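PDB 3MSR: amidohydrolases from Mycoplasma synoviae, which catalyses the zinc-dependent hydrolysis of phosphorylated furanose lactones, D-xylono- and L-arabino-1,4-lactone 5-phosphate, and also opens carboxy 1,4-lactones. Local coordinates for residues A156-G161 and V187-G192. Sequence-based numbering, arbitrary orientation.
Sequences AGTGYG and VHTQLG
Ala156 and His188 pair two neighbouring parallel strands, 153-157 and 185-188, in the TIM barrel of this phosphotriesterase-family enzyme, joined through helix 165-181 as a beta-alpha-beta unit. His188 N donates to Ala156 O at 2.9 Å, and Thr158 N returns a bond of 2.8 Å to His188 O, so both backbone polar groups of the histidine are held by segment 156-161. On one face the Ala156 and Val187 side chains pack against Leu171 of that helix, Val187 CG1 coming within 3.5 Å of Ala156 O. On the other face stands the ring of His188, a zinc ligand; the CA of Gly157 lies at the edge of this ring, and Lys155, whose carbamate bridges the two zincs, directly precedes 156-161.

Farther along, the two segments keep running side by side, and a water links them, accepting from Thr158 OG1 at 2.7 Å and from Gln190 N and donating to Gly159 O. Beyond it, Gln190 turns its CG anti to the backbone N (chi1 173°), which lays CG 3.6 Å from Tyr160 CB; a bend at chi2 then carries OE1 to Lys103 NZ and into the plane of the His188 ring, at its edge. At the solvent-facing end, Leu191 CD2 reaches Tyr160 CE1 at 3.7 Å.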
ATOM      1  N   ALA A 156       4.869   4.142   3.949  1.00 10.41           N
ATOM      2  CA  ALA A 156       5.568   5.434   3.872  1.00 11.10           C
ATOM      3  C   ALA A 156       5.222   6.074   2.527  1.00 10.66           C
ATOM      4  O   ALA A 156       4.606   5.429   1.700  1.00 10.09           O
ATOM      5  CB  ALA A 156       7.118   5.285   4.010  1.00 10.52           C
ATOM      6  N   GLY A 157       5.610   7.332   2.321  1.00 10.78           N
ATOM      7  CA  GLY A 157       5.364   8.030   1.066  1.00 12.19           C
ATOM      8  C   GLY A 157       6.434   9.075   0.777  1.00 12.14           C
ATOM      9  O   GLY A 157       7.037   9.641   1.701  1.00 11.44           O
ATOM     10  N   THR A 158       6.705   9.312  -0.500  1.00 12.90           N
ATOM     11  CA  THR A 158       7.655  10.337  -0.901  1.00 11.12           C
ATOM     12  C   THR A 158       6.947  11.348  -1.836  1.00 11.90           C
ATOM     13  O   THR A 158       5.933  11.027  -2.469  1.00 11.75           O
ATOM     14  CB  THR A 158       8.946   9.716  -1.528  1.00 12.40           C
ATOM     15  OG1 THR A 158       8.596   8.797  -2.569  1.00 14.14           O
ATOM     16  CG2 THR A 158       9.725   8.948  -0.489  1.00 12.67           C
ATOM     17  N   GLY A 159       7.477  12.563  -1.927  1.00  9.91           N
ATOM     18  CA  GLY A 159       6.811  13.624  -2.679  1.00  9.96           C
ATOM     19  C   GLY A 159       7.403  13.687  -4.068  1.00 10.87           C
ATOM     20  O   GLY A 159       8.197  12.817  -4.448  1.00 11.06           O
ATOM     21  N   TYR A 160       7.037  14.724  -4.807  1.00 12.38           N
ATOM     22  CA  TYR A 160       7.379  14.860  -6.217  1.00 10.46           C
ATOM     23  C   TYR A 160       8.849  15.164  -6.465  1.00 12.13           C
ATOM     24  O   TYR A 160       9.342  16.224  -6.079  1.00 13.42           O
ATOM     25  CB  TYR A 160       6.498  15.896  -6.932  1.00 10.96           C
ATOM     26  CG  TYR A 160       6.918  16.004  -8.418  1.00 14.57           C
ATOM     27  CD1 TYR A 160       6.669  14.956  -9.305  1.00 12.68           C
ATOM     28  CD2 TYR A 160       7.610  17.127  -8.903  1.00 11.48           C
ATOM     29  CE1 TYR A 160       7.093  15.028 -10.652  1.00 12.14           C
ATOM     30  CE2 TYR A 160       8.035  17.202 -10.224  1.00 10.54           C
ATOM     31  CZ  TYR A 160       7.771  16.144 -11.096  1.00 11.42           C
ATOM     32  OH  TYR A 160       8.191  16.209 -12.428  1.00 10.24           O
ATOM     33  N   GLY A 161       9.542  14.233  -7.128  1.00 12.02           N
ATOM     34  CA  GLY A 161      10.917  14.455  -7.562  1.00 10.69           C
ATOM     35  C   GLY A 161      11.922  14.645  -6.454  1.00 12.29           C
ATOM     36  O   GLY A 161      13.026  15.131  -6.699  1.00 12.48           O
ATOM     37  N   VAL A 187       5.302   1.587  -0.218  1.00  9.03           N
ATOM     38  CA  VAL A 187       5.632   2.994  -0.300  1.00 11.04           C
ATOM     39  C   VAL A 187       4.902   3.675  -1.446  1.00 12.47           C
ATOM     40  O   VAL A 187       4.963   3.235  -2.606  1.00  9.62           O
ATOM     41  CB  VAL A 187       7.121   3.241  -0.455  1.00  9.78           C
ATOM     42  CG1 VAL A 187       7.397   4.721  -0.372  1.00 10.35           C
ATOM     43  CG2 VAL A 187       7.901   2.525   0.680  1.00 10.76           C
ATOM     44  N   HIS A 188       4.190   4.740  -1.089  1.00 12.40           N
ATOM     45  CA  HIS A 188       3.568   5.602  -2.079  1.00 16.54           C
ATOM     46  C   HIS A 188       4.605   6.575  -2.652  1.00 13.91           C
ATOM     47  O   HIS A 188       5.332   7.274  -1.905  1.00 14.26           O
ATOM     48  CB  HIS A 188       2.364   6.370  -1.494  1.00 16.89           C
ATOM     49  CG  HIS A 188       2.114   7.679  -2.185  1.00 22.33           C
ATOM     50  ND1 HIS A 188       1.001   7.915  -2.972  1.00 24.20           N
ATOM     51  CD2 HIS A 188       2.859   8.822  -2.213  1.00 22.76           C
ATOM     52  CE1 HIS A 188       1.072   9.152  -3.456  1.00 25.55           C
ATOM     53  NE2 HIS A 188       2.184   9.721  -3.009  1.00 29.13           N
ATOM     54  N   THR A 189       4.734   6.577  -3.967  1.00 10.28           N
ATOM     55  CA  THR A 189       5.590   7.569  -4.587  1.00 11.94           C
ATOM     56  C   THR A 189       4.729   8.587  -5.320  1.00 14.61           C
ATOM     57  O   THR A 189       3.641   8.298  -5.811  1.00 13.06           O
ATOM     58  CB  THR A 189       6.628   6.966  -5.563  1.00 10.42           C
ATOM     59  OG1 THR A 189       5.964   6.289  -6.649  1.00 11.32           O
ATOM     60  CG2 THR A 189       7.585   6.054  -4.818  1.00  9.08           C
ATOM     61  N   GLN A 190       5.230   9.788  -5.414  1.00 13.24           N
ATOM     62  CA  GLN A 190       4.449  10.824  -6.036  1.00 12.38           C
ATOM     63  C   GLN A 190       4.778  10.918  -7.544  1.00 11.01           C
ATOM     64  O   GLN A 190       5.938  11.192  -7.935  1.00  9.72           O
ATOM     65  CB  GLN A 190       4.817  12.119  -5.377  1.00 12.01           C
ATOM     66  CG  GLN A 190       4.161  13.243  -6.109  1.00 16.87           C
ATOM     67  CD  GLN A 190       3.055  13.682  -5.324  1.00 27.37           C
ATOM     68  OE1 GLN A 190       2.028  12.944  -5.200  1.00 31.24           O
ATOM     69  NE2 GLN A 190       3.259  14.844  -4.630  1.00 29.61           N
ATOM     70  N   LEU A 191       3.772  10.696  -8.373  1.00  9.83           N
ATOM     71  CA  LEU A 191       3.995  10.569  -9.806  1.00 10.50           C
ATOM     72  C   LEU A 191       5.044   9.509 -10.171  1.00 11.38           C
ATOM     73  O   LEU A 191       5.646   9.593 -11.227  1.00 11.14           O
ATOM     74  CB  LEU A 191       4.390  11.929 -10.435  1.00 11.02           C
ATOM     75  CG  LEU A 191       3.243  12.714 -11.094  1.00 15.65           C
ATOM     76  CD1 LEU A 191       1.983  12.710 -10.276  1.00 13.80           C
ATOM     77  CD2 LEU A 191       3.619  14.161 -11.425  1.00 16.73           C
ATOM     78  N   GLY A 192       5.233   8.497  -9.318  1.00 11.22           N
ATOM     79  CA  GLY A 192       6.180   7.447  -9.619  1.00 10.57           C
ATOM     80  C   GLY A 192       7.637   7.919  -9.672  1.00 12.39           C
ATOM     81  O   GLY A 192       8.477   7.288 -10.336  1.00 11.22           O
TER
HETATM   82  O   HOH W   1       8.025  10.208  -4.839  1.00  8.89           O